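Local coordinates for sugar ABC transporter substrate-binding protein (Treponema pallidum subsp. pallidum, PDB 5U2P) that probably binds an as yet unidentified ligand, perhaps a sugar, in the periplasm and delivers it to an ABC transporter for uptake, at residues A[49-54]-A[62-67]; A[86-91]-A[319-324]; A[391-396]-A[411-416]. One frame throughout, in Å; residues are numbered along the deposited sequence.

Contact 1: residues A[49-54]-A[62-67]; sequences NVFTKL and VTVETI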
ATOM      1  N   ASN A  49      15.628 -17.876 -11.219  1.00 40.34           N
ATOM      2  CA  ASN A  49      16.175 -18.965 -10.436  1.00 51.59           C
ATOM      3  C   ASN A  49      15.052 -19.806  -9.867  1.00 39.72           C
ATOM      4  O   ASN A  49      15.197 -21.018  -9.710  1.00 43.35           O
ATOM      5  CB  ASN A  49      17.080 -18.424  -9.329  1.00 58.62           C
ATOM      6  CG  ASN A  49      18.335 -17.754  -9.884  1.00 63.09           C
ATOM      7  OD1 ASN A  49      18.773 -18.063 -10.992  1.00 53.95           O
ATOM      8  ND2 ASN A  49      18.909 -16.832  -9.121  1.00 52.22           N
ATOM      9  N   VAL A  50      13.927 -19.153  -9.561  1.00 37.89           N
ATOM     10  CA  VAL A  50      12.732 -19.850  -9.136  1.00 32.51           C
ATOM     11  C   VAL A  50      12.287 -20.844 -10.209  1.00 33.47           C
ATOM     12  O   VAL A  50      12.030 -22.015  -9.922  1.00 31.78           O
ATOM     13  CB  VAL A  50      11.574 -18.845  -8.826  1.00 37.00           C
ATOM     14  CG1 VAL A  50      10.253 -19.478  -9.031  1.00 44.49           C
ATOM     15  CG2 VAL A  50      11.697 -18.318  -7.413  1.00 49.27           C
ATOM     16  N   PHE A  51      12.192 -20.379 -11.448  1.00 33.82           N
ATOM     17  CA  PHE A  51      11.740 -21.244 -12.533  1.00 41.18           C
ATOM     18  C   PHE A  51      12.806 -22.293 -12.865  1.00 35.97           C
ATOM     19  O   PHE A  51      12.484 -23.396 -13.306  1.00 37.31           O
ATOM     20  CB  PHE A  51      11.387 -20.421 -13.774  1.00 35.11           C
ATOM     21  CG  PHE A  51      10.223 -19.476 -13.579  1.00 38.79           C
ATOM     22  CD1 PHE A  51       9.227 -19.745 -12.651  1.00 31.88           C
ATOM     23  CD2 PHE A  51      10.129 -18.315 -14.326  1.00 47.07           C
ATOM     24  CE1 PHE A  51       8.164 -18.873 -12.471  1.00 46.74           C
ATOM     25  CE2 PHE A  51       9.072 -17.446 -14.148  1.00 35.77           C
ATOM     26  CZ  PHE A  51       8.088 -17.727 -13.220  1.00 29.32           C
ATOM     27  N   THR A  52      14.080 -21.966 -12.639  1.00 38.52           N
ATOM     28  CA  THR A  52      15.144 -22.931 -12.882  1.00 40.24           C
ATOM     29  C   THR A  52      15.046 -24.083 -11.891  1.00 39.10           C
ATOM     30  O   THR A  52      15.209 -25.243 -12.273  1.00 37.93           O
ATOM     31  CB  THR A  52      16.551 -22.287 -12.785  1.00 44.76           C
ATOM     32  OG1 THR A  52      16.672 -21.253 -13.765  1.00 39.64           O
ATOM     33  CG2 THR A  52      17.644 -23.324 -13.034  1.00 45.96           C
ATOM     34  N   LYS A  53      14.796 -23.757 -10.622  1.00 40.60           N
ATOM     35  CA  LYS A  53      14.580 -24.766  -9.582  1.00 40.72           C
ATOM     36  C   LYS A  53      13.381 -25.626  -9.893  1.00 46.86           C
ATOM     37  O   LYS A  53      13.371 -26.827  -9.640  1.00 35.35           O
ATOM     38  CB  LYS A  53      14.365 -24.114  -8.214  1.00 46.36           C
ATOM     39  CG  LYS A  53      15.625 -23.719  -7.479  1.00 62.34           C
ATOM     40  CD  LYS A  53      15.300 -23.104  -6.121  1.00 73.87           C
ATOM     41  CE  LYS A  53      14.729 -24.129  -5.152  1.00 68.60           C
ATOM     42  NZ  LYS A  53      14.462 -23.540  -3.812  1.00 72.08           N
ATOM     43  N   LEU A  54      12.331 -24.999 -10.396  1.00 31.93           N
ATOM     44  CA  LEU A  54      11.138 -25.726 -10.696  1.00 27.83           C
ATOM     45  C   LEU A  54      11.402 -26.809 -11.732  1.00 39.43           C
ATOM     46  O   LEU A  54      10.917 -27.935 -11.608  1.00 33.05           O
ATOM     47  CB  LEU A  54      10.063 -24.749 -11.197  1.00 36.47           C
ATOM     48  CG  LEU A  54       8.603 -25.063 -10.961  1.00 43.67           C
ATOM     49  CD1 LEU A  54       8.297 -25.233  -9.479  1.00 29.88           C
ATOM     50  CD2 LEU A  54       7.798 -23.930 -11.572  1.00 29.87           C
ATOM     51  N   VAL A  62       9.644 -24.797 -17.745  1.00 45.77           N
ATOM     52  CA  VAL A  62       9.016 -23.491 -17.879  1.00 43.69           C
ATOM     53  C   VAL A  62       9.605 -22.721 -19.054  1.00 52.33           C
ATOM     54  O   VAL A  62      10.821 -22.599 -19.172  1.00 49.65           O
ATOM     55  CB  VAL A  62       9.193 -22.647 -16.602  1.00 46.61           C
ATOM     56  CG1 VAL A  62       8.477 -21.325 -16.741  1.00 39.49           C
ATOM     57  CG2 VAL A  62       8.691 -23.411 -15.374  1.00 56.92           C
ATOM     58  N   THR A  63       8.731 -22.209 -19.917  1.00 34.06           N
ATOM     59  CA  THR A  63       9.129 -21.280 -20.966  1.00 31.84           C
ATOM     60  C   THR A  63       8.543 -19.906 -20.659  1.00 41.06           C
ATOM     61  O   THR A  63       7.335 -19.766 -20.463  1.00 36.78           O
ATOM     62  CB  THR A  63       8.681 -21.761 -22.354  1.00 42.24           C
ATOM     63  OG1 THR A  63       7.266 -21.958 -22.366  1.00 53.36           O
ATOM     64  CG2 THR A  63       9.360 -23.076 -22.689  1.00 44.52           C
ATOM     65  N   VAL A  64       9.417 -18.908 -20.590  1.00 34.10           N
ATOM     66  CA  VAL A  64       9.027 -17.542 -20.242  1.00 33.40           C
ATOM     67  C   VAL A  64       9.000 -16.626 -21.463  1.00 47.39           C
ATOM     68  O   VAL A  64       9.931 -16.598 -22.269  1.00 42.25           O
ATOM     69  CB  VAL A  64       9.974 -16.939 -19.183  1.00 43.14           C
ATOM     70  CG1 VAL A  64       9.582 -15.498 -18.857  1.00 43.09           C
ATOM     71  CG2 VAL A  64       9.964 -17.783 -17.926  1.00 48.33           C
ATOM     72  N   GLU A  65       7.909 -15.879 -21.579  1.00 30.90           N
ATOM     73  CA  GLU A  65       7.724 -14.889 -22.625  1.00 32.84           C
ATOM     74  C   GLU A  65       7.636 -13.507 -21.976  1.00 37.74           C
ATOM     75  O   GLU A  65       6.676 -13.241 -21.247  1.00 29.54           O
ATOM     76  CB  GLU A  65       6.454 -15.205 -23.410  1.00 43.16           C
ATOM     77  CG  GLU A  65       6.228 -14.359 -24.636  1.00 64.32           C
ATOM     78  CD  GLU A  65       4.909 -14.687 -25.310  1.00 77.02           C
ATOM     79  OE1 GLU A  65       4.457 -13.882 -26.152  1.00 73.06           O
ATOM     80  OE2 GLU A  65       4.325 -15.750 -24.992  1.00 79.95           O
ATOM     81  N   THR A  66       8.624 -12.640 -22.214  1.00 29.89           N
ATOM     82  CA  THR A  66       8.609 -11.306 -21.607  1.00 40.00           C
ATOM     83  C   THR A  66       8.032 -10.259 -22.539  1.00 34.58           C
ATOM     84  O   THR A  66       8.194 -10.332 -23.756  1.00 34.27           O
ATOM     85  CB  THR A  66      10.011 -10.832 -21.189  1.00 52.48           C
ATOM     86  OG1 THR A  66      10.830 -10.673 -22.350  1.00 41.54           O
ATOM     87  CG2 THR A  66      10.651 -11.818 -20.222  1.00 39.45           C
ATOM     88  N   ILE A  67       7.361  -9.279 -21.950  1.00 30.26           N
ATOM     89  CA  ILE A  67       6.803  -8.173 -22.703  1.00 46.25           C
ATOM     90  C   ILE A  67       7.315  -6.859 -22.124  1.00 43.75           C
ATOM     91  O   ILE A  67       7.374  -6.694 -20.901  1.00 35.80           O
ATOM     92  CB  ILE A  67       5.271  -8.186 -22.671  1.00 37.05           C
ATOM     93  CG1 ILE A  67       4.720  -9.554 -23.106  1.00 39.57           C
ATOM     94  CG2 ILE A  67       4.717  -7.072 -23.534  1.00 38.51           C
ATOM     95  CD1 ILE A  67       5.010  -9.939 -24.560  1.00 40.16           C
TER
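Phe51 and Val62 bring helix 45-58 and strand 61-67 together, the short segments running nearly antiparallel at 155° with axes 9.2 Å apart at closest. The CA atoms of Phe51 and Val62 are 6.4 Å apart. These are the last two elements of the beta-alpha-beta unit made by strand 33-39, helix 45-58 and strand 61-67. The Phe51 ring does most of the work on the helix side. Its CG lies anti to its own carbonyl carbon (chi1 -64°), which swings the ring from the helix toward the strand. There Val62 CG1 sits over one face, 4.0 Å above the ring plane and displaced toward the rim, with Phe51 CG 4.1 Å away. Val64, two residues along on the same side of the strand, sends CG2 obliquely to the ring, 3.6 Å from Phe51 CD2 and 3.9 Å from Phe51 CE2. The second branch of Val62 serves the next helical turn: its CG2 meets Leu54 CD2 at 3.9 Å. One valine is therefore shared between two helix residues, while one ring spans two valines. Strand 61-67 pairs in parallel with strand 33-39, through backbone bonds such as those of Thr63 and Glu65 to Val36, and Leu54 also reaches Val327 of helix 318-329. Across this interface only methyl groups and aromatic carbons meet, without directional bonds; the helix is held against an edge strand of the sheet mainly by van der Waals contact and, where it is buried, the exclusion of water, as the branched valines fit around the ring and Leu54.

Contact 2: residues A[86-91]-A[319-324]; sequences PDVVEV and ATACRA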
ATOM      1  N   PRO A  86      -0.467 -17.448 -22.216  1.00 21.52           N
ATOM      2  CA  PRO A  86       0.261 -18.515 -21.506  1.00 22.68           C
ATOM      3  C   PRO A  86      -0.471 -19.059 -20.274  1.00 28.53           C
ATOM      4  O   PRO A  86      -1.450 -18.475 -19.822  1.00 27.32           O
ATOM      5  CB  PRO A  86       1.568 -17.825 -21.117  1.00 28.54           C
ATOM      6  CG  PRO A  86       1.793 -16.893 -22.236  1.00 26.82           C
ATOM      7  CD  PRO A  86       0.426 -16.309 -22.497  1.00 24.96           C
ATOM      8  N   ASP A  87       0.007 -20.184 -19.745  1.00 26.05           N
ATOM      9  CA  ASP A  87      -0.672 -20.863 -18.637  1.00 27.01           C
ATOM     10  C   ASP A  87      -0.658 -20.023 -17.348  1.00 24.05           C
ATOM     11  O   ASP A  87      -1.617 -20.039 -16.569  1.00 22.90           O
ATOM     12  CB  ASP A  87      -0.025 -22.221 -18.345  1.00 23.99           C
ATOM     13  CG  ASP A  87       0.106 -23.110 -19.575  1.00 35.43           C
ATOM     14  OD1 ASP A  87      -0.844 -23.216 -20.374  1.00 30.04           O
ATOM     15  OD2 ASP A  87       1.177 -23.738 -19.722  1.00 31.84           O
ATOM     16  N   VAL A  88       0.461 -19.347 -17.112  1.00 21.85           N
ATOM     17  CA  VAL A  88       0.650 -18.472 -15.962  1.00 20.15           C
ATOM     18  C   VAL A  88       0.973 -17.073 -16.468  1.00 26.22           C
ATOM     19  O   VAL A  88       1.826 -16.921 -17.339  1.00 22.26           O
ATOM     20  CB  VAL A  88       1.767 -18.982 -15.041  1.00 25.75           C
ATOM     21  CG1 VAL A  88       2.062 -17.984 -13.917  1.00 24.96           C
ATOM     22  CG2 VAL A  88       1.365 -20.331 -14.483  1.00 22.83           C
ATOM     23  N   VAL A  89       0.279 -16.062 -15.941  1.00 23.13           N
ATOM     24  CA  VAL A  89       0.482 -14.687 -16.397  1.00 17.45           C
ATOM     25  C   VAL A  89       0.662 -13.756 -15.209  1.00 19.75           C
ATOM     26  O   VAL A  89      -0.019 -13.881 -14.181  1.00 22.13           O
ATOM     27  CB  VAL A  89      -0.682 -14.211 -17.321  1.00 23.02           C
ATOM     28  CG1 VAL A  89      -0.744 -15.087 -18.556  1.00 30.17           C
ATOM     29  CG2 VAL A  89      -2.030 -14.216 -16.594  1.00 25.03           C
ATOM     30  N   GLU A  90       1.596 -12.819 -15.346  1.00 19.55           N
ATOM     31  CA  GLU A  90       1.748 -11.753 -14.373  1.00 22.45           C
ATOM     32  C   GLU A  90       0.526 -10.831 -14.406  1.00 28.04           C
ATOM     33  O   GLU A  90       0.023 -10.490 -15.479  1.00 24.72           O
ATOM     34  CB  GLU A  90       3.033 -10.939 -14.624  1.00 19.56           C
ATOM     35  CG  GLU A  90       3.184  -9.827 -13.606  1.00 27.07           C
ATOM     36  CD  GLU A  90       4.384  -8.935 -13.815  1.00 47.06           C
ATOM     37  OE1 GLU A  90       5.220  -9.228 -14.689  1.00 58.23           O
ATOM     38  OE2 GLU A  90       4.484  -7.928 -13.081  1.00 46.22           O
ATOM     39  N   VAL A  91       0.044 -10.453 -13.227  1.00 20.22           N
ATOM     40  CA  VAL A  91      -1.064  -9.517 -13.113  1.00 22.72           C
ATOM     41  C   VAL A  91      -0.746  -8.465 -12.073  1.00 21.54           C
ATOM     42  O   VAL A  91       0.052  -8.682 -11.175  1.00 24.83           O
ATOM     43  CB  VAL A  91      -2.398 -10.221 -12.734  1.00 19.99           C
ATOM     44  CG1 VAL A  91      -2.841 -11.174 -13.855  1.00 24.47           C
ATOM     45  CG2 VAL A  91      -2.264 -10.963 -11.410  1.00 23.21           C
ATOM     46  N   ALA A 319      -4.066 -27.736 -13.865  1.00 24.82           N
ATOM     47  CA  ALA A 319      -3.561 -28.505 -12.706  1.00 31.90           C
ATOM     48  C   ALA A 319      -2.067 -28.300 -12.518  1.00 24.88           C
ATOM     49  O   ALA A 319      -1.580 -28.102 -11.408  1.00 25.80           O
ATOM     50  CB  ALA A 319      -3.858 -30.009 -12.859  1.00 27.35           C
ATOM     51  N   THR A 320      -1.326 -28.377 -13.613  1.00 18.79           N
ATOM     52  CA  THR A 320       0.109 -28.241 -13.554  1.00 23.42           C
ATOM     53  C   THR A 320       0.469 -26.849 -13.054  1.00 22.89           C
ATOM     54  O   THR A 320       1.377 -26.700 -12.230  1.00 21.50           O
ATOM     55  CB  THR A 320       0.737 -28.506 -14.932  1.00 26.56           C
ATOM     56  OG1 THR A 320       0.339 -29.807 -15.377  1.00 27.48           O
ATOM     57  CG2 THR A 320       2.247 -28.428 -14.873  1.00 27.17           C
ATOM     58  N   ALA A 321      -0.261 -25.845 -13.540  1.00 22.71           N
ATOM     59  CA  ALA A 321      -0.057 -24.464 -13.097  1.00 23.08           C
ATOM     60  C   ALA A 321      -0.304 -24.322 -11.612  1.00 24.08           C
ATOM     61  O   ALA A 321       0.430 -23.626 -10.917  1.00 23.29           O
ATOM     62  CB  ALA A 321      -0.975 -23.507 -13.852  1.00 20.35           C
ATOM     63  N   CYS A 322      -1.367 -24.953 -11.128  1.00 21.21           N
ATOM     64  CA  CYS A 322      -1.686 -24.832  -9.721  1.00 20.74           C
ATOM     65  C   CYS A 322      -0.643 -25.580  -8.876  1.00 17.62           C
ATOM     66  O   CYS A 322      -0.319 -25.123  -7.775  1.00 20.98           O
ATOM     67  CB  CYS A 322      -3.070 -25.362  -9.437  1.00 23.44           C
ATOM     68  SG  CYS A 322      -4.411 -24.308 -10.054  1.00 28.07           S
ATOM     69  N   ARG A 323      -0.152 -26.712  -9.382  1.00 21.62           N
ATOM     70  CA  ARG A 323       0.908 -27.455  -8.690  1.00 21.41           C
ATOM     71  C   ARG A 323       2.147 -26.568  -8.590  1.00 24.59           C
ATOM     72  O   ARG A 323       2.789 -26.500  -7.544  1.00 21.29           O
ATOM     73  CB  ARG A 323       1.244 -28.771  -9.407  1.00 24.69           C
ATOM     74  CG  ARG A 323       0.136 -29.826  -9.277  1.00 28.54           C
ATOM     75  CD  ARG A 323       0.371 -31.079 -10.135  1.00 26.36           C
ATOM     76  NE  ARG A 323       1.585 -31.780  -9.691  1.00 23.53           N
ATOM     77  CZ  ARG A 323       2.746 -31.821 -10.341  1.00 28.01           C
ATOM     78  NH1 ARG A 323       2.891 -31.265 -11.539  1.00 29.05           N
ATOM     79  NH2 ARG A 323       3.781 -32.469  -9.795  1.00 28.20           N
ATOM     80  N   ALA A 324       2.484 -25.885  -9.681  1.00 21.59           N
ATOM     81  CA  ALA A 324       3.655 -25.023  -9.693  1.00 23.67           C
ATOM     82  C   ALA A 324       3.527 -23.875  -8.695  1.00 22.89           C
ATOM     83  O   ALA A 324       4.484 -23.555  -7.986  1.00 23.15           O
ATOM     84  CB  ALA A 324       3.908 -24.483 -11.104  1.00 23.48           C
TER
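A buried helix-on-sheet contact joins residues far apart in the sequence: Val88, at the start of central strand 88-92, packs against Ala321 of helix 318-329. The strand belongs to the five-stranded mixed sheet of one lobe of the solute-binding protein fold, between strands 33-39 and 307-311, so a late helix is brought back onto a sheet begun near the N terminus. The CA atoms of Asp87 and Ala321 come within 6.6 Å of each other, and the single methyl of Ala321 lets the helix backbone come close to the beginning of the strand. This methyl also lies near the backbone oxygen of Asp87, while Val311 and Leu34 of the flanking strands touch the helix through Ala321 and Ala324 respectively. The carboxylate of Asp87 is engaged just before the helix, in a salt bridge from OD2 to Arg317 and a hydrogen bond between OD1 and Ser315 OG, and so links the start of the strand to the residues leading into helix 318-329. In Val88, CG1 is anti to the backbone N (chi1 174°), leaving the other methyl beside that nitrogen and directed at the helix; there Val88 CG2 lies 4.0 Å from Ala321 CB.

Contact 3: residues A[391-396]-A[411-416]; sequences VFPDFA and HRAQTE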
ATOM      1  N   VAL A 391      -9.492  11.556  -9.119  1.00 27.72           N
ATOM      2  CA  VAL A 391     -10.938  11.506  -8.882  1.00 29.04           C
ATOM      3  C   VAL A 391     -11.297  12.069  -7.515  1.00 32.75           C
ATOM      4  O   VAL A 391     -12.477  12.229  -7.196  1.00 34.50           O
ATOM      5  CB  VAL A 391     -11.504  10.063  -8.979  1.00 30.91           C
ATOM      6  CG1 VAL A 391     -11.253   9.473 -10.356  1.00 29.11           C
ATOM      7  CG2 VAL A 391     -10.899   9.153  -7.896  1.00 32.30           C
ATOM      8  N   PHE A 392     -10.275  12.371  -6.715  1.00 25.00           N
ATOM      9  CA  PHE A 392     -10.478  12.887  -5.370  1.00 25.44           C
ATOM     10  C   PHE A 392     -10.107  14.345  -5.269  1.00 31.41           C
ATOM     11  O   PHE A 392      -9.219  14.831  -5.994  1.00 27.02           O
ATOM     12  CB  PHE A 392      -9.655  12.085  -4.351  1.00 28.27           C
ATOM     13  CG  PHE A 392     -10.171  10.688  -4.125  1.00 30.91           C
ATOM     14  CD1 PHE A 392     -11.480  10.472  -3.707  1.00 26.35           C
ATOM     15  CD2 PHE A 392      -9.347   9.593  -4.315  1.00 26.04           C
ATOM     16  CE1 PHE A 392     -11.962   9.204  -3.500  1.00 27.43           C
ATOM     17  CE2 PHE A 392      -9.832   8.310  -4.112  1.00 26.42           C
ATOM     18  CZ  PHE A 392     -11.139   8.116  -3.699  1.00 30.02           C
ATOM     19  N   PRO A 393     -10.759  15.055  -4.343  1.00 29.79           N
ATOM     20  CA  PRO A 393     -10.440  16.474  -4.173  1.00 36.40           C
ATOM     21  C   PRO A 393      -9.129  16.707  -3.462  1.00 30.62           C
ATOM     22  O   PRO A 393      -8.730  15.900  -2.634  1.00 34.94           O
ATOM     23  CB  PRO A 393     -11.600  16.996  -3.309  1.00 35.08           C
ATOM     24  CG  PRO A 393     -12.633  15.934  -3.337  1.00 36.86           C
ATOM     25  CD  PRO A 393     -11.882  14.657  -3.482  1.00 30.60           C
ATOM     26  N   ASP A 394      -8.475  17.817  -3.776  1.00 34.02           N
ATOM     27  CA  ASP A 394      -7.356  18.302  -2.987  1.00 36.52           C
ATOM     28  C   ASP A 394      -7.925  19.063  -1.791  1.00 35.67           C
ATOM     29  O   ASP A 394      -7.996  20.293  -1.801  1.00 34.23           O
ATOM     30  CB  ASP A 394      -6.461  19.189  -3.847  1.00 33.27           C
ATOM     31  CG  ASP A 394      -5.220  19.653  -3.125  1.00 36.84           C
ATOM     32  OD1 ASP A 394      -4.915  19.128  -2.029  1.00 37.27           O
ATOM     33  OD2 ASP A 394      -4.532  20.534  -3.679  1.00 37.18           O
ATOM     34  N   PHE A 395      -8.396  18.323  -0.792  1.00 30.22           N
ATOM     35  CA  PHE A 395      -9.012  18.919   0.388  1.00 27.67           C
ATOM     36  C   PHE A 395      -8.129  19.954   1.084  1.00 34.64           C
ATOM     37  O   PHE A 395      -8.628  20.961   1.594  1.00 34.02           O
ATOM     38  CB  PHE A 395      -9.391  17.827   1.388  1.00 28.84           C
ATOM     39  CG  PHE A 395     -10.627  17.081   1.026  1.00 33.24           C
ATOM     40  CD1 PHE A 395     -11.844  17.720   1.017  1.00 36.70           C
ATOM     41  CD2 PHE A 395     -10.579  15.730   0.727  1.00 30.29           C
ATOM     42  CE1 PHE A 395     -12.997  17.034   0.688  1.00 47.14           C
ATOM     43  CE2 PHE A 395     -11.722  15.042   0.401  1.00 34.44           C
ATOM     44  CZ  PHE A 395     -12.931  15.690   0.382  1.00 41.22           C
ATOM     45  N   ALA A 396      -6.820  19.717   1.121  1.00 28.14           N
ATOM     46  CA  ALA A 396      -5.924  20.628   1.838  1.00 33.91           C
ATOM     47  C   ALA A 396      -5.930  22.017   1.209  1.00 35.74           C
ATOM     48  O   ALA A 396      -5.688  23.018   1.889  1.00 32.01           O
ATOM     49  CB  ALA A 396      -4.492  20.068   1.880  1.00 32.77           C
ATOM     50  N   HIS A 411     -18.982  20.779   0.700  1.00 37.71           N
ATOM     51  CA  HIS A 411     -19.700  21.557  -0.306  1.00 35.50           C
ATOM     52  C   HIS A 411     -18.762  22.001  -1.415  1.00 33.02           C
ATOM     53  O   HIS A 411     -19.123  21.987  -2.593  1.00 45.96           O
ATOM     54  CB  HIS A 411     -20.360  22.784   0.319  1.00 37.00           C
ATOM     55  CG  HIS A 411     -21.726  22.515   0.848  1.00 44.71           C
ATOM     56  ND1 HIS A 411     -21.951  22.073   2.131  1.00 47.51           N
ATOM     57  CD2 HIS A 411     -22.939  22.611   0.260  1.00 47.02           C
ATOM     58  CE1 HIS A 411     -23.252  21.922   2.316  1.00 53.16           C
ATOM     59  NE2 HIS A 411     -23.871  22.233   1.194  1.00 43.69           N
ATOM     60  N   ARG A 412     -17.564  22.413  -1.029  1.00 32.27           N
ATOM     61  CA  ARG A 412     -16.594  22.907  -1.993  1.00 53.08           C
ATOM     62  C   ARG A 412     -16.206  21.765  -2.924  1.00 68.87           C
ATOM     63  O   ARG A 412     -16.109  21.947  -4.138  1.00 44.42           O
ATOM     64  CB  ARG A 412     -15.363  23.477  -1.293  1.00 39.38           C
ATOM     65  CG  ARG A 412     -15.548  24.857  -0.668  1.00 62.07           C
ATOM     66  CD  ARG A 412     -14.240  25.407  -0.095  1.00 82.61           C
ATOM     67  NE  ARG A 412     -14.429  26.720   0.527  1.00 95.45           N
ATOM     68  CZ  ARG A 412     -13.626  27.246   1.452  1.00 94.52           C
ATOM     69  NH1 ARG A 412     -12.570  26.575   1.886  1.00 45.53           N
ATOM     70  NH2 ARG A 412     -13.881  28.447   1.959  1.00 81.17           N
ATOM     71  N   ALA A 413     -16.004  20.579  -2.352  1.00 45.10           N
ATOM     72  CA  ALA A 413     -15.674  19.400  -3.154  1.00 48.73           C
ATOM     73  C   ALA A 413     -16.764  19.133  -4.187  1.00 52.36           C
ATOM     74  O   ALA A 413     -16.475  18.838  -5.344  1.00 52.27           O
ATOM     75  CB  ALA A 413     -15.472  18.177  -2.262  1.00 37.13           C
ATOM     76  N   GLN A 414     -18.018  19.263  -3.767  1.00 38.40           N
ATOM     77  CA  GLN A 414     -19.148  18.960  -4.639  1.00 39.20           C
ATOM     78  C   GLN A 414     -19.344  20.053  -5.681  1.00 71.48           C
ATOM     79  O   GLN A 414     -19.790  19.780  -6.793  1.00 59.62           O
ATOM     80  CB  GLN A 414     -20.420  18.769  -3.808  1.00 43.41           C
ATOM     81  CG  GLN A 414     -21.641  18.312  -4.597  1.00 54.31           C
ATOM     82  CD  GLN A 414     -21.480  16.924  -5.200  1.00 71.02           C
ATOM     83  OE1 GLN A 414     -20.500  16.231  -4.958  1.00 49.05           O
ATOM     84  NE2 GLN A 414     -22.455  16.517  -5.988  1.00 66.91           N
ATOM     85  N   THR A 415     -19.001  21.287  -5.322  1.00 55.19           N
ATOM     86  CA  THR A 415     -19.134  22.411  -6.243  1.00 70.82           C
ATOM     87  C   THR A 415     -18.145  22.264  -7.393  1.00 65.13           C
ATOM     88  O   THR A 415     -18.463  22.566  -8.543  1.00 78.38           O
ATOM     89  CB  THR A 415     -18.916  23.747  -5.509  1.00 64.59           C
ATOM     90  OG1 THR A 415     -19.994  23.945  -4.586  1.00 57.71           O
ATOM     91  CG2 THR A 415     -18.870  24.921  -6.478  1.00 74.33           C
ATOM     92  N   GLU A 416     -16.950  21.782  -7.078  1.00 73.70           N
ATOM     93  CA  GLU A 416     -15.932  21.571  -8.092  1.00 83.61           C
ATOM     94  C   GLU A 416     -16.295  20.382  -8.975  1.00 85.11           C
ATOM     95  O   GLU A 416     -15.880  20.312 -10.131  1.00 92.97           O
ATOM     96  CB  GLU A 416     -14.569  21.356  -7.439  1.00 86.39           C
ATOM     97  CG  GLU A 416     -13.465  22.216  -8.030  1.00101.62           C
ATOM     98  CD  GLU A 416     -13.028  21.744  -9.403  1.00105.20           C
ATOM     99  OE1 GLU A 416     -13.636  22.186 -10.402  1.00108.42           O
ATOM    100  OE2 GLU A 416     -12.078  20.931  -9.483  1.00 90.78           O
TER
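The ring of Phe395 has Pro393 CB over the centre of one face, 4.0 Å above its plane, and Ala413 CB approaching obliquely at CE1, 4.0 Å away. The indole of Trp220 meets the Phe395 ring edge-to-face. Pro393 thus lies over the ring within residues 391-396, and the methyl of Ala413 is received by both residues, with Pro393 CG 3.8 Å from Ala413 CB. Asp394, between them, is the centre of an inverse gamma turn, with a weak bond from Phe395 N to Pro393 O; this tight bend folds the ring back over the proline. With CG anti to its carbonyl carbon (chi1 -77°), the Phe395 ring is turned so that CE1 comes to Ala413. Gln414, through OE1, bonds to Trp220 N and links helix 406-417 to the loop whose Trp220 side chain also touches Pro393. The contact itself is wholly apolar: a small methyl lets the C-terminal helix lie close to the loop at 391-396, held by van der Waals contact with the proline and the aromatic ring.

Overall arrangement
From the N terminus, contact 1 comes first, closing the short connection between helix 45-58 and strand 61-67. Contact 2 opens after it, at 86-91, and closes a long excursion of 227 residues, returning helix 318-329 to the same sheet. Contact 3 follows, closing the connection from the loop at 391-396 to helix 406-417. The three are in series, neither nesting nor crossing. Contacts 1 and 2 have centres 11 Å apart and touch, Leu54 CD2 being 4.0 Å from Ala324 CB, so the helices of both pack together against one sheet. Contact 3 lies on the opposite side of the chain's centre, about 47 Å from contact 1 between centres, and packs the last modelled helix, 406-417, against the loop before it.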